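Local coordinates for protein periplasmic beta-glucosidase (Pseudomonas aeruginosa, PDB 6R5T) that probably hydrolyses terminal, non-reducing beta-D-glucosyl residues of glycosides in the periplasm, releasing beta-D-glucose, as a glycoside hydrolase of family 3, at residues R108-S122 with Y160-A174. The protein carries 1 engineered substitution. Residues are numbered along the deposited sequence; the frame is centred on the assembly and turned at random.
Sequences RISALEASADGLDMS and YQGSNLAAPDSIMAA
Met121 and Ser122 pair in parallel with Met172 and Ala173 through three backbone hydrogen bonds: Met172 N to Asp120 O (2.8 Å), Ser122 N to Met172 O and Ala174 N to Ser122 O. On one face of this pairing the Met121 and Met172 side chains run side by side, pointing the same way, with Met121 CE 3.6 Å from Met172 SD. Ile171, just before the strand, drives its side chain between helix 100-116 and strand 121-122. Its chi1 of 65° splits the branches: CD1 meets Ser122 CB at 3.7 Å and CG1 meets Ala111 CB, while CG2 turns to Ser115 CB and Leu119 O, a buried carbonyl with no hydrogen-bond partner in the model. Ala111 CB also touches the edge of the Tyr160 ring, whose OH shares a water with Ser110 OG, itself hydrogen-bonded to Ser106 O, and makes a direct hydrogen bond with Ser124 OG. Farther back along the helix, the Arg108 chain bends at chi2 and chi3 and brings its guanidinium end-on to Asp169 O, gripped by NH1 (2.9 Å) and NH2 (3.0 Å). That oxygen lies 2° from the guanidinium plane, and NE bonds to Ala159 O, so the group is held at several points. By contrast, Asp169 OD2 sits well out of that plane, 4.0 Å from Arg108 NH1, a long, purely electrostatic salt bridge. Gly118, with positive phi, follows helix 100-116 in a Schellman motif (Gly118 N to Ser115 O, Leu119 N to Ala114 O). Strands 121-122 and 172-178 are neighbours in the eight-stranded parallel sheet of the TIM-barrel-clan N-terminal domain, and Ile171 and Arg108 join helix 100-116 to the segment entering strand 172-178.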
ATOM      1  N   ARG A 108      -5.583  13.784  31.738  1.00 16.86           N
ATOM      2  CA  ARG A 108      -6.042  14.661  32.863  1.00 17.38           C
ATOM      3  C   ARG A 108      -4.881  15.535  33.318  1.00 16.89           C
ATOM      4  O   ARG A 108      -5.052  16.772  33.464  1.00 16.42           O
ATOM      5  CB  ARG A 108      -6.583  13.844  34.032  1.00 18.12           C
ATOM      6  CG  ARG A 108      -7.050  14.710  35.205  1.00 19.38           C
ATOM      7  CD  ARG A 108      -8.518  15.115  35.094  1.00 20.94           C
ATOM      8  NE  ARG A 108      -8.898  15.990  33.985  1.00 20.96           N
ATOM      9  CZ  ARG A 108      -8.698  17.316  33.899  1.00 25.08           C
ATOM     10  NH1 ARG A 108      -8.101  18.006  34.875  1.00 24.96           N
ATOM     11  NH2 ARG A 108      -9.138  17.961  32.829  1.00 20.71           N
ATOM     12  N   ILE A 109      -3.734  14.941  33.578  1.00 15.66           N
ATOM     13  CA  ILE A 109      -2.556  15.701  34.028  1.00 16.93           C
ATOM     14  C   ILE A 109      -2.138  16.661  32.927  1.00 17.04           C
ATOM     15  O   ILE A 109      -1.725  17.813  33.213  1.00 16.48           O
ATOM     16  CB  ILE A 109      -1.418  14.751  34.426  1.00 16.99           C
ATOM     17  CG1 ILE A 109      -1.812  13.934  35.656  1.00 19.95           C
ATOM     18  CG2 ILE A 109      -0.116  15.483  34.580  1.00 17.56           C
ATOM     19  CD1 ILE A 109      -1.906  14.718  36.919  1.00 24.96           C
ATOM     20  N   SER A 110      -2.165  16.228  31.669  1.00 16.09           N
ATOM     21  CA  SER A 110      -1.802  17.134  30.553  1.00 16.20           C
ATOM     22  C   SER A 110      -2.715  18.379  30.593  1.00 14.91           C
ATOM     23  O   SER A 110      -2.270  19.481  30.409  1.00 16.63           O
ATOM     24  CB  SER A 110      -1.988  16.435  29.209  1.00 18.58           C
ATOM     25  OG  SER A 110      -1.076  15.350  29.050  1.00 22.29           O
ATOM     26  N   ALA A 111      -3.999  18.152  30.764  1.00 15.68           N
ATOM     27  CA  ALA A 111      -5.005  19.243  30.761  1.00 15.94           C
ATOM     28  C   ALA A 111      -4.777  20.140  31.980  1.00 16.99           C
ATOM     29  O   ALA A 111      -4.819  21.370  31.836  1.00 17.35           O
ATOM     30  CB  ALA A 111      -6.383  18.669  30.785  1.00 15.72           C
ATOM     31  N   LEU A 112      -4.542  19.535  33.119  1.00 16.86           N
ATOM     32  CA  LEU A 112      -4.245  20.273  34.392  1.00 17.69           C
ATOM     33  C   LEU A 112      -3.050  21.181  34.143  1.00 17.92           C
ATOM     34  O   LEU A 112      -3.094  22.405  34.427  1.00 18.46           O
ATOM     35  CB  LEU A 112      -3.933  19.247  35.494  1.00 20.98           C
ATOM     36  CG  LEU A 112      -3.665  19.808  36.888  1.00 27.58           C
ATOM     37  CD1 LEU A 112      -3.857  18.707  37.943  1.00 34.78           C
ATOM     38  CD2 LEU A 112      -2.263  20.379  36.969  1.00 32.98           C
ATOM     39  N   GLU A 113      -1.951  20.644  33.598  1.00 15.81           N
ATOM     40  CA  GLU A 113      -0.734  21.439  33.383  1.00 15.75           C
ATOM     41  C   GLU A 113      -0.912  22.505  32.288  1.00 16.31           C
ATOM     42  O   GLU A 113      -0.387  23.609  32.413  1.00 16.64           O
ATOM     43  CB  GLU A 113       0.465  20.564  33.044  1.00 16.31           C
ATOM     44  CG  GLU A 113       0.927  19.678  34.190  1.00 15.81           C
ATOM     45  CD  GLU A 113       2.198  18.964  33.862  1.00 17.70           C
ATOM     46  OE1 GLU A 113       2.612  18.963  32.630  1.00 16.22           O
ATOM     47  OE2 GLU A 113       2.817  18.411  34.801  1.00 18.58           O
ATOM     48  N   ALA A 114      -1.644  22.207  31.210  1.00 15.88           N
ATOM     49  CA  ALA A 114      -1.787  23.161  30.103  1.00 15.73           C
ATOM     50  C   ALA A 114      -2.692  24.334  30.549  1.00 15.81           C
ATOM     51  O   ALA A 114      -2.316  25.495  30.319  1.00 16.81           O
ATOM     52  CB  ALA A 114      -2.319  22.434  28.881  1.00 15.92           C
ATOM     53  N   SER A 115      -3.797  24.002  31.202  1.00 15.13           N
ATOM     54  CA  SER A 115      -4.761  25.019  31.723  1.00 17.41           C
ATOM     55  C   SER A 115      -4.057  25.809  32.841  1.00 18.46           C
ATOM     56  O   SER A 115      -4.281  27.051  32.930  1.00 19.07           O
ATOM     57  CB  SER A 115      -6.049  24.369  32.159  1.00 18.53           C
ATOM     58  OG  SER A 115      -5.846  23.454  33.257  1.00 18.95           O
ATOM     59  N   ALA A 116      -3.147  25.183  33.588  1.00 17.90           N
ATOM     60  CA  ALA A 116      -2.372  25.891  34.648  1.00 18.36           C
ATOM     61  C   ALA A 116      -1.494  26.963  34.028  1.00 19.42           C
ATOM     62  O   ALA A 116      -1.162  27.956  34.722  1.00 19.73           O
ATOM     63  CB  ALA A 116      -1.519  24.926  35.465  1.00 18.05           C
ATOM     64  N   ASP A 117      -1.125  26.822  32.754  1.00 16.98           N
ATOM     65  CA  ASP A 117      -0.319  27.812  32.019  1.00 17.71           C
ATOM     66  C   ASP A 117      -1.212  28.751  31.195  1.00 18.16           C
ATOM     67  O   ASP A 117      -0.629  29.613  30.531  1.00 18.59           O
ATOM     68  CB  ASP A 117       0.725  27.136  31.131  1.00 18.20           C
ATOM     69  CG  ASP A 117       1.847  26.472  31.926  1.00 20.17           C
ATOM     70  OD1 ASP A 117       2.065  26.865  33.129  1.00 21.36           O
ATOM     71  OD2 ASP A 117       2.554  25.617  31.352  1.00 18.03           O
ATOM     72  N   GLY A 118      -2.547  28.587  31.255  1.00 15.90           N
ATOM     73  CA  GLY A 118      -3.463  29.511  30.568  1.00 17.17           C
ATOM     74  C   GLY A 118      -4.010  28.988  29.261  1.00 17.14           C
ATOM     75  O   GLY A 118      -4.844  29.672  28.631  1.00 16.59           O
ATOM     76  N   LEU A 119      -3.612  27.786  28.839  1.00 15.51           N
ATOM     77  CA  LEU A 119      -4.216  27.226  27.605  1.00 15.66           C
ATOM     78  C   LEU A 119      -5.655  26.755  27.787  1.00 15.27           C
ATOM     79  O   LEU A 119      -6.014  26.173  28.810  1.00 16.28           O
ATOM     80  CB  LEU A 119      -3.333  26.058  27.137  1.00 15.47           C
ATOM     81  CG  LEU A 119      -1.980  26.526  26.616  1.00 15.31           C
ATOM     82  CD1 LEU A 119      -0.982  25.361  26.642  1.00 18.07           C
ATOM     83  CD2 LEU A 119      -2.081  27.177  25.231  1.00 15.60           C
ATOM     84  N   ASP A 120      -6.475  26.916  26.735  1.00 13.74           N
ATOM     85  CA  ASP A 120      -7.890  26.534  26.725  1.00 14.54           C
ATOM     86  C   ASP A 120      -8.141  25.285  25.878  1.00 14.87           C
ATOM     87  O   ASP A 120      -9.223  24.735  25.978  1.00 15.98           O
ATOM     88  CB  ASP A 120      -8.750  27.617  26.084  1.00 15.87           C
ATOM     89  CG  ASP A 120      -8.581  29.001  26.671  1.00 17.75           C
ATOM     90  OD1 ASP A 120      -8.859  29.128  27.899  1.00 18.62           O
ATOM     91  OD2 ASP A 120      -8.057  29.890  25.971  1.00 18.36           O
ATOM     92  N   MET A 121      -7.210  24.926  24.989  1.00 14.87           N
ATOM     93  CA  MET A 121      -7.501  23.915  23.945  1.00 14.96           C
ATOM     94  C   MET A 121      -6.217  23.165  23.577  1.00 13.96           C
ATOM     95  O   MET A 121      -5.147  23.763  23.481  1.00 14.65           O
ATOM     96  CB  MET A 121      -8.096  24.568  22.706  1.00 14.89           C
ATOM     97  CG  MET A 121      -8.307  23.563  21.566  1.00 16.21           C
ATOM     98  SD  MET A 121      -8.854  24.361  20.023  1.00 17.42           S
ATOM     99  CE  MET A 121     -10.520  24.774  20.472  1.00 19.16           C
ATOM    100  N   SER A 122      -6.360  21.866  23.383  1.00 12.94           N
ATOM    101  CA  SER A 122      -5.298  21.070  22.744  1.00 14.64           C
ATOM    102  C   SER A 122      -5.778  20.548  21.397  1.00 13.00           C
ATOM    103  O   SER A 122      -6.896  20.050  21.293  1.00 13.72           O
ATOM    104  CB  SER A 122      -4.849  19.931  23.614  1.00 15.77           C
ATOM    105  OG  SER A 122      -3.774  19.236  22.945  1.00 16.55           O
ATOM    106  N   TYR A 160      -9.708  15.271  29.105  1.00 15.66           N
ATOM    107  CA  TYR A 160      -9.314  16.670  28.850  1.00 15.73           C
ATOM    108  C   TYR A 160     -10.416  17.611  29.310  1.00 15.67           C
ATOM    109  O   TYR A 160     -10.108  18.626  29.973  1.00 17.69           O
ATOM    110  CB  TYR A 160      -9.046  16.919  27.361  1.00 14.63           C
ATOM    111  CG  TYR A 160      -7.768  16.350  26.772  1.00 16.59           C
ATOM    112  CD1 TYR A 160      -6.574  16.305  27.455  1.00 16.99           C
ATOM    113  CD2 TYR A 160      -7.726  15.988  25.436  1.00 19.24           C
ATOM    114  CE1 TYR A 160      -5.388  15.905  26.873  1.00 17.70           C
ATOM    115  CE2 TYR A 160      -6.548  15.535  24.841  1.00 19.89           C
ATOM    116  CZ  TYR A 160      -5.367  15.536  25.544  1.00 18.57           C
ATOM    117  OH  TYR A 160      -4.188  15.143  24.972  1.00 19.02           O
ATOM    118  N   GLN A 161     -11.663  17.309  28.955  1.00 16.46           N
ATOM    119  CA  GLN A 161     -12.767  18.312  29.063  1.00 16.63           C
ATOM    120  C   GLN A 161     -13.432  18.264  30.440  1.00 20.02           C
ATOM    121  O   GLN A 161     -14.112  19.262  30.802  1.00 19.74           O
ATOM    122  CB  GLN A 161     -13.764  18.111  27.933  1.00 16.36           C
ATOM    123  CG  GLN A 161     -13.112  18.252  26.561  1.00 17.11           C
ATOM    124  CD  GLN A 161     -14.071  18.482  25.415  1.00 15.34           C
ATOM    125  OE1 GLN A 161     -13.691  19.029  24.365  1.00 15.82           O
ATOM    126  NE2 GLN A 161     -15.306  18.019  25.580  1.00 16.26           N
ATOM    127  N   GLY A 162     -13.237  17.179  31.181  1.00 20.10           N
ATOM    128  CA  GLY A 162     -13.821  17.048  32.540  1.00 22.28           C
ATOM    129  C   GLY A 162     -15.337  17.081  32.524  1.00 23.35           C
ATOM    130  O   GLY A 162     -15.984  16.889  31.484  1.00 26.13           O
ATOM    131  N   SER A 163     -15.939  17.384  33.675  1.00 29.19           N
ATOM    132  CA  SER A 163     -17.417  17.488  33.784  1.00 32.09           C
ATOM    133  C   SER A 163     -17.887  18.872  33.314  1.00 29.53           C
ATOM    134  O   SER A 163     -19.060  18.994  32.997  1.00 31.53           O
ATOM    135  CB  SER A 163     -17.907  17.223  35.197  1.00 32.17           C
ATOM    136  OG  SER A 163     -17.269  18.100  36.101  1.00 39.19           O
ATOM    137  N   ASN A 164     -16.976  19.831  33.146  1.00 27.22           N
ATOM    138  CA  ASN A 164     -17.357  21.208  32.753  1.00 25.83           C
ATOM    139  C   ASN A 164     -16.207  21.869  31.997  1.00 21.88           C
ATOM    140  O   ASN A 164     -15.107  22.049  32.574  1.00 21.68           O
ATOM    141  CB  ASN A 164     -17.782  21.963  34.012  1.00 30.53           C
ATOM    142  CG  ASN A 164     -18.232  23.384  33.755  1.00 31.78           C
ATOM    143  OD1 ASN A 164     -18.170  23.897  32.644  1.00 30.70           O
ATOM    144  ND2 ASN A 164     -18.647  24.043  34.824  1.00 43.36           N
ATOM    145  N   LEU A 165     -16.468  22.216  30.743  1.00 21.04           N
ATOM    146  CA  LEU A 165     -15.465  22.872  29.869  1.00 22.28           C
ATOM    147  C   LEU A 165     -15.069  24.246  30.404  1.00 21.93           C
ATOM    148  O   LEU A 165     -14.022  24.734  29.990  1.00 20.01           O
ATOM    149  CB  LEU A 165     -15.965  22.981  28.428  1.00 23.53           C
ATOM    150  CG  LEU A 165     -15.611  21.811  27.532  1.00 26.44           C
ATOM    151  CD1 LEU A 165     -16.353  21.905  26.213  1.00 28.27           C
ATOM    152  CD2 LEU A 165     -14.113  21.748  27.319  1.00 26.98           C
ATOM    153  N   ALA A 166     -15.832  24.843  31.343  1.00 20.85           N
ATOM    154  CA  ALA A 166     -15.486  26.152  31.913  1.00 23.70           C
ATOM    155  C   ALA A 166     -14.565  25.971  33.138  1.00 22.25           C
ATOM    156  O   ALA A 166     -13.971  26.967  33.622  1.00 22.71           O
ATOM    157  CB  ALA A 166     -16.753  26.905  32.241  1.00 23.43           C
ATOM    158  N   ALA A 167     -14.348  24.742  33.602  1.00 21.93           N
ATOM    159  CA  ALA A 167     -13.478  24.536  34.775  1.00 19.58           C
ATOM    160  C   ALA A 167     -12.090  25.012  34.443  1.00 22.30           C
ATOM    161  O   ALA A 167     -11.589  24.768  33.331  1.00 21.12           O
ATOM    162  CB  ALA A 167     -13.428  23.094  35.228  1.00 20.64           C
ATOM    163  N   PRO A 168     -11.391  25.642  35.399  1.00 22.58           N
ATOM    164  CA  PRO A 168     -10.054  26.119  35.146  1.00 21.84           C
ATOM    165  C   PRO A 168      -9.016  25.009  34.957  1.00 22.63           C
ATOM    166  O   PRO A 168      -7.954  25.345  34.565  1.00 25.66           O
ATOM    167  CB  PRO A 168      -9.654  26.932  36.387  1.00 26.21           C
ATOM    168  CG  PRO A 168     -10.889  27.013  37.253  1.00 29.46           C
ATOM    169  CD  PRO A 168     -11.886  26.007  36.746  1.00 27.67           C
ATOM    170  N   ASP A 169      -9.335  23.751  35.263  1.00 19.50           N
ATOM    171  CA  ASP A 169      -8.372  22.662  35.018  1.00 21.24           C
ATOM    172  C   ASP A 169      -8.848  21.804  33.828  1.00 19.91           C
ATOM    173  O   ASP A 169      -8.343  20.678  33.702  1.00 20.68           O
ATOM    174  CB  ASP A 169      -8.157  21.848  36.284  1.00 23.92           C
ATOM    175  CG  ASP A 169      -9.403  21.212  36.862  1.00 28.35           C
ATOM    176  OD1 ASP A 169     -10.549  21.511  36.407  1.00 25.78           O
ATOM    177  OD2 ASP A 169      -9.226  20.417  37.796  1.00 35.17           O
ATOM    178  N   SER A 170      -9.800  22.280  33.043  1.00 16.67           N
ATOM    179  CA  SER A 170     -10.281  21.625  31.800  1.00 17.68           C
ATOM    180  C   SER A 170      -9.636  22.331  30.616  1.00 17.15           C
ATOM    181  O   SER A 170      -9.407  23.552  30.659  1.00 17.96           O
ATOM    182  CB  SER A 170     -11.779  21.657  31.675  1.00 18.27           C
ATOM    183  OG  SER A 170     -12.406  20.820  32.637  1.00 22.67           O
ATOM    184  N   ILE A 171      -9.501  21.608  29.500  1.00 15.79           N
ATOM    185  CA  ILE A 171      -9.211  22.182  28.168  1.00 15.57           C
ATOM    186  C   ILE A 171     -10.177  21.531  27.195  1.00 14.61           C
ATOM    187  O   ILE A 171     -10.623  20.359  27.395  1.00 15.63           O
ATOM    188  CB  ILE A 171      -7.756  22.009  27.720  1.00 14.91           C
ATOM    189  CG1 ILE A 171      -7.404  20.519  27.510  1.00 16.06           C
ATOM    190  CG2 ILE A 171      -6.821  22.713  28.686  1.00 16.96           C
ATOM    191  CD1 ILE A 171      -5.979  20.269  27.097  1.00 16.28           C
ATOM    192  N   MET A 172     -10.425  22.204  26.089  1.00 13.77           N
ATOM    193  CA  MET A 172     -11.240  21.639  25.002  1.00 13.07           C
ATOM    194  C   MET A 172     -10.359  20.730  24.138  1.00 13.20           C
ATOM    195  O   MET A 172      -9.190  21.049  23.893  1.00 13.98           O
ATOM    196  CB  MET A 172     -11.803  22.751  24.112  1.00 15.25           C
ATOM    197  CG  MET A 172     -12.598  22.235  22.970  1.00 15.42           C
ATOM    198  SD  MET A 172     -13.507  23.563  22.063  1.00 17.37           S
ATOM    199  CE  MET A 172     -14.701  24.009  23.322  1.00 17.47           C
ATOM    200  N   ALA A 173     -10.914  19.603  23.728  1.00 13.22           N
ATOM    201  CA  ALA A 173     -10.233  18.640  22.831  1.00 13.46           C
ATOM    202  C   ALA A 173     -10.612  19.048  21.395  1.00 13.85           C
ATOM    203  O   ALA A 173     -11.805  19.193  21.090  1.00 15.87           O
ATOM    204  CB  ALA A 173     -10.692  17.240  23.089  1.00 13.98           C
ATOM    205  N   ALA A 174      -9.632  19.199  20.530  1.00 13.42           N
ATOM    206  CA  ALA A 174      -9.803  19.314  19.080  1.00 13.69           C
ATOM    207  C   ALA A 174      -9.265  17.991  18.486  1.00 13.23           C
ATOM    208  O   ALA A 174      -8.087  17.884  18.267  1.00 13.71           O
ATOM    209  CB  ALA A 174      -9.087  20.532  18.535  1.00 15.33           C
TER
HETATM  210  O   HOH W   1      -2.055  14.486  26.532  1.00 20.31           O
HETATM  211  O   HOH W   2      -5.804  27.675  35.179  1.00 30.06           O